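Local coordinates for laccase (Botrytis aclada, PDB 3SQR), which oxidises phenolic substrates and reduces dioxygen to water as a copper-containing laccase, probably contributing to lignin degradation and detoxification of lignin-derived products, at residues Ser169-Ser172 against Leu173-Gly176; Ser417-Thr420 against Leu421-Asn425; Ala548-Met551 against Thr552-Ala555; Ala555-Glu558 against Asp559-Asn563; Ala566-Pro569 against Thr570-Phe573. All coordinates share one frame; numbering follows the deposited sequence. Where two conformers were deposited one is given.

Contact 1. Residues Ser169-Ser172 against Leu173-Gly176; sequences SHFS and LQYG. With CU (copper (II) ion), chain E.
The loop leaving strand 163-169 holds a ligand of the trinuclear copper cluster, and its bend is an ST turn running into a type II' beta turn, tied across by S169 and Q174. The hydroxyl of S169 works in two directions. It accepts the backbone N-H of F171, with F171 N 2.9 Å from S169 OG, which defines the ST turn, and it donates to the Q174 amide, S169 OG to OE1 2.7 Å. That bond lies in the carbonyl plane, on a lone pair, at a C=O...donor angle of 139°. OE1 also bonds T121, while NE2 bonds N119 and G120, so the amide is fixed in rotation at both ends. The F171 ring crosses this amide with the planes 38° apart, bringing F171 CD1 to 3.5 Å from Q174 NE2; W415 stacks on the same ring. The II' turn closes through Q174 N to F171 O, 3.3 Å, with S172 at its second position on a positive phi of 53°. Inside the bend, water 1 accepts from Y175 N and can donate to S169 O or S172 O. All the touching residues are buried. H170 stays outside this pairing; with H468 and H525 it binds copper, as at type 3 coppers of laccases. H170 NE2 stands 2.1 Å from the copper, and water 2 completes the set.

Contact 2. Residues Ser417-Thr420 against Leu421-Asn425; sequences SPTT and LKIFN. With NAG (2-acetamido-2-deoxy-beta-D-glucopyranose), chain J.
P418 O is gripped by two N-H groups at the start of helix 419-424, where P418 takes the N-cap position. K422 N reaches it at 3.1 Å with a nearly straight N-H...O angle of 166°. L421 N adds only a weak bond to the same P418 O. The K422 side chain doubles back along the first turn to S417, the residue before the cap. It runs extended through chi3, then turns at chi4 (-71°), which sets NZ 2.9 Å from S417 OG in a hydrogen bond. Further along, T420 O accepts F424 N at 2.8 Å, a regular i to i+4 rung. That carbonyl oxygen also lies 3.2 Å above the plane of the F424 ring, offset toward the rim. In one of two modelled T420 conformers, CG2 makes a CH-pi contact with the same ring, 28° off its normal; this rests on that conformer and is less certain. T419 OG1 bonds Q539, and F557 of helix 551-567 meets the F424 ring edge-to-face. T419 and I423 both touch V541 of strand 537-542 and S521 of strand 520-526. At the helix's far end F424 O lies 3.4 Å from C8, the acetamido methyl carbon of an N-acetylglucosamine.

Contact 3. Residues Ala548-Met551 against Thr552-Ala555; sequences AVKM and TDTA
K550, in the N-cap position of helix 551-567, runs alongside T552 and D553, all pointing the same way. Its CB comes first, 3.7 Å from T552 CG2 and equally near the D553 carboxylate. CG continues beside that carboxylate, and CD makes the closest approach, 3.5 Å from D553 OD2. Chain extension then carries the tip past the carboxylate, and K550 NZ ends 5.0 Å from D553 OD2. The opposite charges probably attract, but the two groups form no salt bridge. The carbonyl of the same residue opens the helix's bonding. K550 O takes T554 N at 2.9 Å with an N-H...O angle of 160°. It also takes T554 OG1 at 3.2 Å, a donor standing 43° out of the carbonyl plane, and a weak third bond from D553 N. T554 can reach back in this way because its OG1 lies beside its own backbone N (chi1 -57°), turned toward the preceding turn. One residue on, A555 N bonds M551 O, the next rung of the helix. V549, just before the cap, leans in with one methyl: CG1 lies 3.4 Å from D553 CB and also touches T554 OG1. The D553 carboxylate bonds Y136 through OD1, while OD2 lies near E135, a like-charged closeness that may favour a proton on one of the two acids. The loop after strand 537-542 enters helix 551-567 here, mostly at the surface, and the other V549 methyl, CG2, packs on F424 of helix 419-424.

Contact 4. Residues Ala555-Glu558 against Asp559-Asn563; sequences AIFE and DTCAN
F557 and C561, one turn apart, make the tight and buried side of this contact, whereas E558 and A562 share a turn on the exposed side. C561 SG comes to 4.0 Å from F557 CE1. Measured to the centroid the sulfur is 4.5 Å away and 29° off the ring normal, an oblique sulfur-aromatic contact. F557 extends its ring from the helix with CG anti to the backbone N (chi1 179°), and C561 directs its sulfur to the same flank, where SG also lies 3.6 Å from F557 O. The sulfur is held at its other side by the disulfide to C145, which ties this part of helix 551-567, an alpha helix, to a residue far earlier in the chain. The ring is packed in turn by P418 and L421. Through the helix run regular i to i+4 rungs, residues 559-561 bonding back to 555-557, with D559 N to A555 O at 2.9 Å. On the exposed side only the side chains are loose: the backbone stays tight, with A562 N to E558 O at 2.7 Å, and A562 CB rests against the same E558 O. The E558 chain is extended beyond CG, away from the following turn, and its carboxylate meets none of the residues 559-563. On the flank beyond F557, away from E558, I556 and T560 both touch L153 of strand 152-158.

Contact 5. Residues Ala566-Pro569 against Thr570-Phe573; sequences AYTP and TQLF. With NAG (2-acetamido-2-deoxy-beta-D-glucopyranose), chain B.
The Y567 ring and the Q571 side chain cross at about a right angle, with ring and amide planes 64° apart. Q571 CA lies over one face of the ring, and its CB touches the ring at Y567 CE2, 3.5 Å away. T568 instead lies alongside Q571, pointing the same way, and T568 CG2 is 3.6 Å from Q571 OE1. The glutamine folds back over this turn because its CG sits between its own backbone N and carbonyl carbon (chi1 67°), close to T568 O. The same T568 O accepts Q571 N at 3.2 Å, a straight bond from the donor's side, though the donor stands 68° out of the carbonyl plane. The Y567 hydroxyl extends the contact through two waters: water 3 links Y567 OH to L572 N, and water 4 links Y567 OH to F573 O. Beyond the turn F573 is covered on both faces, by L572 CB on one and by the sugar on the other, where C4 of the N-acetylglucosamine lies 3.8 Å above the ring centre. This is the surface exit from helix 551-567 into the C-terminal tail: Y567 packs on W564 of that helix and on the loop residues A148 and P149, while L572 and F573 rest on H118.

How the contacts relate
Contact 1 is wholly buried and is the only one of the five with a copper ligand; it combines side-chain amide and hydroxyl bonds with a turn-closing backbone bond and a water. Contacts 3, 4 and 5 follow helix 551-567 from its start, through disulfide-tied middle, to exit; contacts 3 and 4 share A555. The two ends are surface regions, one rich in charged groups and the other in waters and sugar, while contact 4 is partly buried. Contact 2, also partly buried, packs its helix 419-424 on F557 of contact 4. Contact 1 touches none of the others and has its centre about 18 Å from that of contact 5.

Contact 1. Residues Ser169-Ser172 against Leu173-Gly176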
loop_
_atom_site.group_PDB
_atom_site.type_symbol
_atom_site.label_atom_id
_atom_site.label_comp_id
_atom_site.label_asym_id
_atom_site.label_seq_id
_atom_site.Cartn_x
_atom_site.Cartn_y
_atom_site.Cartn_z
ATOM N N SER A 169 -7.205 0.347 6.491
ATOM C CA SER A 169 -6.927 0.086 7.913
ATOM C C SER A 169 -5.524 -0.442 8.085
ATOM O O SER A 169 -5.053 -1.238 7.283
ATOM C CB SER A 169 -7.905 -0.916 8.493
ATOM O OG SER A 169 -7.480 -1.256 9.816
ATOM N N HIS A 170 -4.850 0.023 9.147
ATOM C CA HIS A 170 -3.577 -0.511 9.491
ATOM C C HIS A 170 -3.725 -1.240 10.850
ATOM O O HIS A 170 -2.754 -1.556 11.502
ATOM C CB HIS A 170 -2.546 0.587 9.567
ATOM C CG HIS A 170 -1.195 0.189 9.087
ATOM N ND1 HIS A 170 -0.499 -0.860 9.612
ATOM C CD2 HIS A 170 -0.414 0.683 8.081
ATOM C CE1 HIS A 170 0.672 -0.962 9.012
ATOM N NE2 HIS A 170 0.740 -0.056 8.053
ATOM N N PHE A 171 -4.939 -1.639 11.170
ATOM C CA PHE A 171 -5.246 -2.336 12.411
ATOM C C PHE A 171 -5.407 -3.803 12.060
ATOM O O PHE A 171 -6.391 -4.238 11.398
ATOM C CB PHE A 171 -6.508 -1.773 13.015
ATOM C CG PHE A 171 -6.928 -2.442 14.284
ATOM C CD1 PHE A 171 -7.652 -3.610 14.227
ATOM C CD2 PHE A 171 -6.636 -1.870 15.481
ATOM C CE1 PHE A 171 -8.081 -4.227 15.389
ATOM C CE2 PHE A 171 -7.049 -2.468 16.683
ATOM C CZ PHE A 171 -7.757 -3.663 16.614
ATOM N N SER A 172 -4.365 -4.560 12.372
ATOM C CA SER A 172 -4.398 -5.994 12.161
ATOM C C SER A 172 -4.795 -6.307 10.697
ATOM O O SER A 172 -4.310 -5.604 9.778
ATOM C CB SER A 172 -5.275 -6.702 13.264
ATOM O OG SER A 172 -5.317 -8.117 13.033
ATOM N N LEU A 173 -5.569 -7.348 10.435
ATOM C CA LEU A 173 -5.782 -7.801 9.044
ATOM C C LEU A 173 -6.961 -7.165 8.358
ATOM O O LEU A 173 -7.381 -7.631 7.313
ATOM C CB LEU A 173 -6.004 -9.332 9.035
ATOM C CG LEU A 173 -4.881 -10.190 9.584
ATOM C CD1 LEU A 173 -5.423 -11.649 9.820
ATOM C CD2 LEU A 173 -3.750 -10.224 8.593
ATOM N N GLN A 174 -7.480 -6.080 8.919
ATOM C CA GLN A 174 -8.784 -5.567 8.459
ATOM C C GLN A 174 -8.823 -5.235 7.004
ATOM O O GLN A 174 -9.839 -5.391 6.398
ATOM C CB GLN A 174 -9.205 -4.336 9.210
ATOM C CG GLN A 174 -9.588 -4.640 10.653
ATOM C CD GLN A 174 -9.955 -3.398 11.473
ATOM O OE1 GLN A 174 -9.503 -2.301 11.206
ATOM N NE2 GLN A 174 -10.757 -3.592 12.557
ATOM N N TYR A 175 -7.732 -4.741 6.439
ATOM C CA TYR A 175 -7.863 -4.382 5.008
ATOM C C TYR A 175 -8.056 -5.605 4.140
ATOM O O TYR A 175 -8.540 -5.502 2.978
ATOM C CB TYR A 175 -6.743 -3.442 4.484
ATOM C CG TYR A 175 -5.464 -4.113 4.032
ATOM C CD1 TYR A 175 -5.377 -4.666 2.803
ATOM C CD2 TYR A 175 -4.374 -4.226 4.859
ATOM C CE1 TYR A 175 -4.269 -5.276 2.348
ATOM C CE2 TYR A 175 -3.194 -4.874 4.397
ATOM C CZ TYR A 175 -3.161 -5.371 3.145
ATOM O OH TYR A 175 -2.062 -6.026 2.601
ATOM N N GLY A 176 -7.740 -6.783 4.673
ATOM C CA GLY A 176 -8.039 -8.038 4.001
ATOM C C GLY A 176 -9.501 -8.353 3.837
ATOM O O GLY A 176 -9.890 -9.160 2.968
HETATM CU CU CU E . 2.228 0.340 6.687
HETATM O O HOH W 1 -5.576 -3.866 8.000
HETATM O O HOH W 2 0.756 -0.002 5.245
#

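Contact 2. Residues Ser417-Thr420 against Leu421-Asn425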
loop_
_atom_site.group_PDB
_atom_site.type_symbol
_atom_site.label_atom_id
_atom_site.label_comp_id
_atom_site.label_asym_id
_atom_site.label_seq_id
_atom_site.Cartn_x
_atom_site.Cartn_y
_atom_site.Cartn_z
ATOM N N SER A 417 -0.287 1.804 24.318
ATOM C CA SER A 417 0.918 2.568 24.553
ATOM C C SER A 417 1.655 2.624 23.245
ATOM O O SER A 417 2.746 2.090 23.046
ATOM C CB SER A 417 1.762 1.935 25.705
ATOM O OG SER A 417 2.801 2.801 26.042
ATOM N N PRO A 418 1.038 3.343 22.319
ATOM C CA PRO A 418 1.734 3.527 21.063
ATOM C C PRO A 418 3.013 4.288 21.246
ATOM O O PRO A 418 3.180 5.044 22.196
ATOM C CB PRO A 418 0.730 4.315 20.235
ATOM C CG PRO A 418 -0.106 5.001 21.165
ATOM C CD PRO A 418 -0.239 4.066 22.355
ATOM N N THR A 419 3.944 4.111 20.323
ATOM C CA THR A 419 5.235 4.767 20.365
ATOM C C THR A 419 5.122 6.247 20.567
ATOM O O THR A 419 5.946 6.835 21.262
ATOM C CB THR A 419 6.000 4.538 19.019
ATOM O OG1 THR A 419 5.905 3.146 18.716
ATOM C CG2 THR A 419 7.456 4.929 19.158
ATOM N N THR A 420 4.140 6.910 19.916
ATOM C CA THR A 420 3.989 8.336 20.074
ATOM C C THR A 420 3.587 8.710 21.493
ATOM O O THR A 420 3.995 9.750 21.969
ATOM C CB THR A 420 2.988 8.937 19.037
ATOM O OG1 THR A 420 3.525 8.547 17.758
ATOM C CG2 THR A 420 3.107 10.445 19.070
ATOM N N LEU A 421 2.809 7.870 22.130
ATOM C CA LEU A 421 2.442 8.147 23.550
ATOM C C LEU A 421 3.698 8.064 24.383
ATOM O O LEU A 421 3.978 8.947 25.207
ATOM C CB LEU A 421 1.356 7.237 24.002
ATOM C CG LEU A 421 0.968 7.410 25.485
ATOM C CD1 LEU A 421 0.561 8.873 25.759
ATOM C CD2 LEU A 421 -0.144 6.422 25.782
ATOM N N LYS A 422 4.495 7.068 24.106
ATOM C CA LYS A 422 5.797 6.954 24.778
ATOM C C LYS A 422 6.672 8.181 24.541
ATOM O O LYS A 422 7.328 8.743 25.453
ATOM C CB LYS A 422 6.466 5.640 24.370
ATOM C CG LYS A 422 5.674 4.413 24.705
ATOM C CD LYS A 422 6.456 3.160 24.394
ATOM C CE LYS A 422 5.689 1.913 24.523
ATOM N NZ LYS A 422 5.392 1.594 26.006
ATOM N N ILE A 423 6.735 8.647 23.293
ATOM C CA ILE A 423 7.432 9.842 22.992
ATOM C C ILE A 423 6.862 11.078 23.690
ATOM O O ILE A 423 7.619 11.848 24.217
ATOM C CB ILE A 423 7.425 10.075 21.415
ATOM C CG1 ILE A 423 8.367 9.057 20.839
ATOM C CG2 ILE A 423 7.769 11.493 21.110
ATOM C CD1 ILE A 423 8.177 8.901 19.291
ATOM N N PHE A 424 5.547 11.270 23.678
ATOM C CA PHE A 424 4.907 12.360 24.428
ATOM C C PHE A 424 5.255 12.316 25.938
ATOM O O PHE A 424 5.335 13.361 26.582
ATOM C CB PHE A 424 3.387 12.314 24.275
ATOM C CG PHE A 424 2.893 12.603 22.836
ATOM C CD1 PHE A 424 3.747 13.115 21.848
ATOM C CD2 PHE A 424 1.550 12.399 22.517
ATOM C CE1 PHE A 424 3.265 13.373 20.557
ATOM C CE2 PHE A 424 1.067 12.643 21.252
ATOM C CZ PHE A 424 1.907 13.148 20.266
ATOM N N ASN A 425 5.435 11.124 26.458
ATOM C CA ASN A 425 5.942 10.931 27.838
ATOM C C ASN A 425 7.446 10.972 28.013
ATOM O O ASN A 425 7.954 10.635 29.098
ATOM C CB ASN A 425 5.370 9.641 28.376
ATOM C CG ASN A 425 3.916 9.796 28.777
ATOM O OD1 ASN A 425 3.025 9.138 28.230
ATOM N ND2 ASN A 425 3.659 10.717 29.748
HETATM C C1 NAG J . 8.280 16.150 28.369
HETATM C C2 NAG J . 7.226 16.548 29.396
HETATM C C3 NAG J . 6.820 18.017 29.209
HETATM C C4 NAG J . 8.016 18.957 28.966
HETATM C C5 NAG J . 8.900 18.388 27.860
HETATM C C6 NAG J . 10.104 19.282 27.545
HETATM C C7 NAG J . 5.609 14.865 30.249
HETATM C C8 NAG J . 4.510 13.909 29.871
HETATM N N2 NAG J . 6.126 15.581 29.246
HETATM O O3 NAG J . 6.137 18.433 30.362
HETATM O O4 NAG J . 7.587 20.237 28.539
HETATM O O5 NAG J . 9.336 17.105 28.291
HETATM O O6 NAG J . 10.905 19.381 28.702
HETATM O O7 NAG J . 5.976 14.963 31.424
#

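Contact 3. Residues Ala548-Met551 against Thr552-Ala555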
loop_
_atom_site.group_PDB
_atom_site.type_symbol
_atom_site.label_atom_id
_atom_site.label_comp_id
_atom_site.label_asym_id
_atom_site.label_seq_id
_atom_site.Cartn_x
_atom_site.Cartn_y
_atom_site.Cartn_z
ATOM N N ALA A 548 6.828 17.974 16.654
ATOM C CA ALA A 548 6.039 19.050 17.228
ATOM C C ALA A 548 4.580 18.705 17.029
ATOM O O ALA A 548 4.160 18.332 15.926
ATOM C CB ALA A 548 6.410 20.335 16.604
ATOM N N VAL A 549 3.810 18.739 18.111
ATOM C CA VAL A 549 2.387 18.455 17.990
ATOM C C VAL A 549 1.678 19.651 18.646
ATOM O O VAL A 549 2.182 20.294 19.629
ATOM C CB VAL A 549 1.943 17.013 18.532
ATOM C CG1 VAL A 549 0.466 16.673 18.162
ATOM C CG2 VAL A 549 2.864 15.902 17.951
ATOM N N LYS A 550 0.572 19.990 18.001
ATOM C CA LYS A 550 -0.308 21.056 18.411
ATOM C C LYS A 550 -1.029 20.523 19.658
ATOM O O LYS A 550 -1.308 19.330 19.761
ATOM C CB LYS A 550 -1.275 21.385 17.264
ATOM C CG LYS A 550 -0.608 21.743 15.943
ATOM C CD LYS A 550 -1.657 21.932 14.845
ATOM C CE LYS A 550 -0.975 22.213 13.489
ATOM N NZ LYS A 550 -1.974 22.722 12.495
ATOM N N MET A 551 -1.375 21.418 20.588
ATOM C CA MET A 551 -2.182 21.033 21.715
ATOM C C MET A 551 -3.493 20.409 21.212
ATOM O O MET A 551 -3.978 19.429 21.756
ATOM C CB MET A 551 -2.470 22.226 22.649
ATOM C CG MET A 551 -3.696 22.002 23.550
ATOM S SD MET A 551 -4.301 23.493 24.420
ATOM C CE MET A 551 -5.436 24.097 23.174
ATOM N N THR A 552 -4.075 20.997 20.183
ATOM C CA THR A 552 -5.292 20.435 19.658
ATOM C C THR A 552 -5.132 18.936 19.332
ATOM O O THR A 552 -6.007 18.132 19.639
ATOM C CB THR A 552 -5.821 21.238 18.471
ATOM O OG1 THR A 552 -7.112 20.749 18.171
ATOM C CG2 THR A 552 -4.944 21.136 17.288
ATOM N N ASP A 553 -4.014 18.574 18.757
ATOM C CA ASP A 553 -3.794 17.200 18.281
ATOM C C ASP A 553 -3.436 16.289 19.441
ATOM O O ASP A 553 -3.840 15.142 19.475
ATOM C CB ASP A 553 -2.755 17.205 17.153
ATOM C CG ASP A 553 -3.291 17.852 15.907
ATOM O OD1 ASP A 553 -4.487 17.701 15.654
ATOM O OD2 ASP A 553 -2.522 18.565 15.218
ATOM N N THR A 554 -2.736 16.860 20.459
ATOM C CA THR A 554 -2.479 16.122 21.681
ATOM C C THR A 554 -3.729 15.781 22.397
ATOM O O THR A 554 -3.846 14.649 22.845
ATOM C CB THR A 554 -1.410 16.866 22.572
ATOM O OG1 THR A 554 -0.249 17.036 21.781
ATOM C CG2 THR A 554 -1.057 16.073 23.728
ATOM N N ALA A 555 -4.684 16.706 22.500
ATOM C CA ALA A 555 -5.972 16.453 23.167
ATOM C C ALA A 555 -6.680 15.364 22.404
ATOM O O ALA A 555 -7.172 14.426 22.962
ATOM C CB ALA A 555 -6.886 17.789 23.256
#

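Contact 4. Residues Ala555-Glu558 against Asp559-Asn563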
loop_
_atom_site.group_PDB
_atom_site.type_symbol
_atom_site.label_atom_id
_atom_site.label_comp_id
_atom_site.label_asym_id
_atom_site.label_seq_id
_atom_site.Cartn_x
_atom_site.Cartn_y
_atom_site.Cartn_z
ATOM N N ALA A 555 -4.684 16.706 22.500
ATOM C CA ALA A 555 -5.972 16.453 23.167
ATOM C C ALA A 555 -6.680 15.364 22.404
ATOM O O ALA A 555 -7.172 14.426 22.962
ATOM C CB ALA A 555 -6.886 17.789 23.256
ATOM N N ILE A 556 -6.640 15.450 21.083
ATOM C CA ILE A 556 -7.355 14.455 20.279
ATOM C C ILE A 556 -6.813 13.047 20.480
ATOM O O ILE A 556 -7.554 12.102 20.730
ATOM C CB ILE A 556 -7.352 14.892 18.798
ATOM C CG1 ILE A 556 -8.303 16.076 18.622
ATOM C CG2 ILE A 556 -7.687 13.724 17.887
ATOM C CD1 ILE A 556 -8.047 16.831 17.289
ATOM N N PHE A 557 -5.505 12.922 20.439
ATOM C CA PHE A 557 -4.793 11.670 20.654
ATOM C C PHE A 557 -5.092 11.062 22.001
ATOM O O PHE A 557 -5.402 9.867 22.127
ATOM C CB PHE A 557 -3.319 12.005 20.512
ATOM C CG PHE A 557 -2.395 10.880 20.716
ATOM C CD1 PHE A 557 -2.000 10.514 21.984
ATOM C CD2 PHE A 557 -1.819 10.217 19.606
ATOM C CE1 PHE A 557 -1.094 9.460 22.163
ATOM C CE2 PHE A 557 -0.946 9.217 19.786
ATOM C CZ PHE A 557 -0.577 8.811 21.076
ATOM N N GLU A 558 -4.998 11.924 23.003
ATOM C CA GLU A 558 -5.379 11.532 24.367
ATOM C C GLU A 558 -6.789 11.008 24.456
ATOM O O GLU A 558 -7.040 9.963 25.103
ATOM C CB GLU A 558 -5.186 12.732 25.295
ATOM C CG GLU A 558 -3.747 13.047 25.540
ATOM C CD GLU A 558 -3.508 14.433 26.183
ATOM O OE1 GLU A 558 -4.460 15.260 26.354
ATOM O OE2 GLU A 558 -2.330 14.692 26.472
ATOM N N ASP A 559 -7.708 11.702 23.782
ATOM C CA ASP A 559 -9.078 11.297 23.809
ATOM C C ASP A 559 -9.260 9.943 23.137
ATOM O O ASP A 559 -9.983 9.075 23.632
ATOM C CB ASP A 559 -9.992 12.303 23.127
ATOM C CG ASP A 559 -10.106 13.694 23.885
ATOM O OD1 ASP A 559 -9.582 13.887 25.015
ATOM O OD2 ASP A 559 -10.633 14.659 23.266
ATOM N N THR A 560 -8.588 9.727 21.985
ATOM C CA THR A 560 -8.716 8.414 21.369
ATOM C C THR A 560 -8.218 7.306 22.288
ATOM O O THR A 560 -8.787 6.214 22.357
ATOM C CB THR A 560 -7.953 8.381 20.003
ATOM O OG1 THR A 560 -8.405 9.509 19.220
ATOM C CG2 THR A 560 -8.138 7.017 19.287
ATOM N N CYS A 561 -7.105 7.539 22.950
ATOM C CA CYS A 561 -6.520 6.525 23.828
ATOM C C CYS A 561 -7.421 6.334 25.053
ATOM O O CYS A 561 -7.700 5.207 25.424
ATOM C CB CYS A 561 -5.138 6.956 24.306
ATOM S SG CYS A 561 -3.873 6.726 22.993
ATOM N N ALA A 562 -7.911 7.437 25.600
ATOM C CA ALA A 562 -8.893 7.341 26.695
ATOM C C ALA A 562 -10.080 6.453 26.314
ATOM O O ALA A 562 -10.441 5.525 27.050
ATOM C CB ALA A 562 -9.338 8.732 27.128
ATOM N N ASN A 563 -10.654 6.658 25.124
ATOM C CA ASN A 563 -11.758 5.828 24.683
ATOM C C ASN A 563 -11.374 4.409 24.392
ATOM O O ASN A 563 -12.167 3.482 24.625
ATOM C CB ASN A 563 -12.479 6.467 23.498
ATOM C CG ASN A 563 -13.062 7.797 23.858
ATOM O OD1 ASN A 563 -13.221 8.087 25.051
ATOM N ND2 ASN A 563 -13.319 8.659 22.856
#

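Contact 5. Residues Ala566-Pro569 against Thr570-Phe573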
loop_
_atom_site.group_PDB
_atom_site.type_symbol
_atom_site.label_atom_id
_atom_site.label_comp_id
_atom_site.label_asym_id
_atom_site.label_seq_id
_atom_site.Cartn_x
_atom_site.Cartn_y
_atom_site.Cartn_z
ATOM N N ALA A 566 -11.095 2.619 27.737
ATOM C CA ALA A 566 -12.490 2.339 28.197
ATOM C C ALA A 566 -13.069 1.115 27.521
ATOM O O ALA A 566 -13.946 0.418 28.062
ATOM C CB ALA A 566 -13.400 3.557 28.004
ATOM N N TYR A 567 -12.561 0.790 26.331
ATOM C CA TYR A 567 -13.076 -0.339 25.572
ATOM C C TYR A 567 -12.432 -1.654 25.920
ATOM O O TYR A 567 -13.081 -2.673 25.898
ATOM C CB TYR A 567 -12.852 -0.112 24.051
ATOM C CG TYR A 567 -13.140 -1.302 23.213
ATOM C CD1 TYR A 567 -14.458 -1.680 22.919
ATOM C CD2 TYR A 567 -12.115 -2.060 22.645
ATOM C CE1 TYR A 567 -14.697 -2.763 22.162
ATOM C CE2 TYR A 567 -12.377 -3.154 21.877
ATOM C CZ TYR A 567 -13.642 -3.503 21.612
ATOM O OH TYR A 567 -13.819 -4.619 20.820
ATOM N N THR A 568 -11.120 -1.638 26.133
ATOM C CA THR A 568 -10.392 -2.869 26.227
ATOM C C THR A 568 -10.801 -3.793 27.406
ATOM O O THR A 568 -10.807 -5.008 27.214
ATOM C CB THR A 568 -8.895 -2.679 26.290
ATOM O OG1 THR A 568 -8.522 -1.889 27.426
ATOM C CG2 THR A 568 -8.404 -1.997 24.960
ATOM N N PRO A 569 -11.185 -3.215 28.558
ATOM C CA PRO A 569 -11.455 -4.140 29.689
ATOM C C PRO A 569 -12.481 -5.199 29.344
ATOM O O PRO A 569 -12.414 -6.318 29.876
ATOM C CB PRO A 569 -11.993 -3.198 30.765
ATOM C CG PRO A 569 -11.244 -1.947 30.548
ATOM C CD PRO A 569 -11.427 -1.836 28.991
ATOM N N THR A 570 -13.429 -4.879 28.464
ATOM C CA THR A 570 -14.527 -5.805 28.169
ATOM C C THR A 570 -14.671 -6.150 26.680
ATOM O O THR A 570 -15.718 -6.616 26.231
ATOM C CB THR A 570 -15.828 -5.231 28.700
ATOM O OG1 THR A 570 -16.103 -3.996 28.044
ATOM C CG2 THR A 570 -15.675 -4.936 30.234
ATOM N N GLN A 571 -13.579 -5.997 25.938
ATOM C CA GLN A 571 -13.561 -6.391 24.539
ATOM C C GLN A 571 -13.800 -7.898 24.381
ATOM O O GLN A 571 -13.374 -8.719 25.229
ATOM C CB GLN A 571 -12.203 -6.008 23.945
ATOM C CG GLN A 571 -11.021 -6.808 24.537
ATOM C CD GLN A 571 -9.661 -6.192 24.289
ATOM O OE1 GLN A 571 -9.537 -5.113 23.683
ATOM N NE2 GLN A 571 -8.623 -6.910 24.715
ATOM N N LEU A 572 -14.467 -8.282 23.307
ATOM C CA LEU A 572 -14.646 -9.701 22.954
ATOM C C LEU A 572 -13.342 -10.329 22.502
ATOM O O LEU A 572 -13.142 -11.512 22.673
ATOM C CB LEU A 572 -15.624 -9.915 21.803
ATOM C CG LEU A 572 -17.128 -9.747 21.849
ATOM C CD1 LEU A 572 -17.684 -10.755 20.824
ATOM C CD2 LEU A 572 -17.729 -9.944 23.258
ATOM N N PHE A 573 -12.452 -9.531 21.883
ATOM C CA PHE A 573 -11.203 -10.047 21.322
ATOM C C PHE A 573 -10.015 -9.212 21.690
ATOM O O PHE A 573 -10.056 -7.976 21.618
ATOM C CB PHE A 573 -11.317 -10.111 19.823
ATOM C CG PHE A 573 -12.471 -10.888 19.354
ATOM C CD1 PHE A 573 -12.484 -12.269 19.452
ATOM C CD2 PHE A 573 -13.567 -10.248 18.804
ATOM C CE1 PHE A 573 -13.590 -12.985 18.998
ATOM C CE2 PHE A 573 -14.650 -10.964 18.361
ATOM C CZ PHE A 573 -14.665 -12.313 18.468
HETATM C C1 NAG B . -11.686 -8.325 15.245
HETATM C C2 NAG B . -10.945 -9.304 16.119
HETATM C C3 NAG B . -10.839 -10.740 15.633
HETATM C C4 NAG B . -12.238 -11.208 15.324
HETATM C C5 NAG B . -12.963 -10.173 14.434
HETATM C C6 NAG B . -14.449 -10.450 14.301
HETATM C C7 NAG B . -9.462 -7.858 17.473
HETATM C C8 NAG B . -8.005 -7.551 17.705
HETATM N N2 NAG B . -9.657 -8.804 16.539
HETATM O O3 NAG B . -10.190 -11.493 16.644
HETATM O O4 NAG B . -12.257 -12.414 14.621
HETATM O O5 NAG B . -12.926 -8.872 14.955
HETATM O O6 NAG B . -14.913 -9.854 13.112
HETATM O O7 NAG B . -10.325 -7.282 18.129
HETATM O O HOH W 3 -15.911 -6.324 21.817
HETATM O O HOH W 4 -12.305 -6.799 20.537
HETATM O O HOH W 5 -15.602 -3.197 25.740
HETATM O O HOH W 6 -12.579 -8.760 27.821
#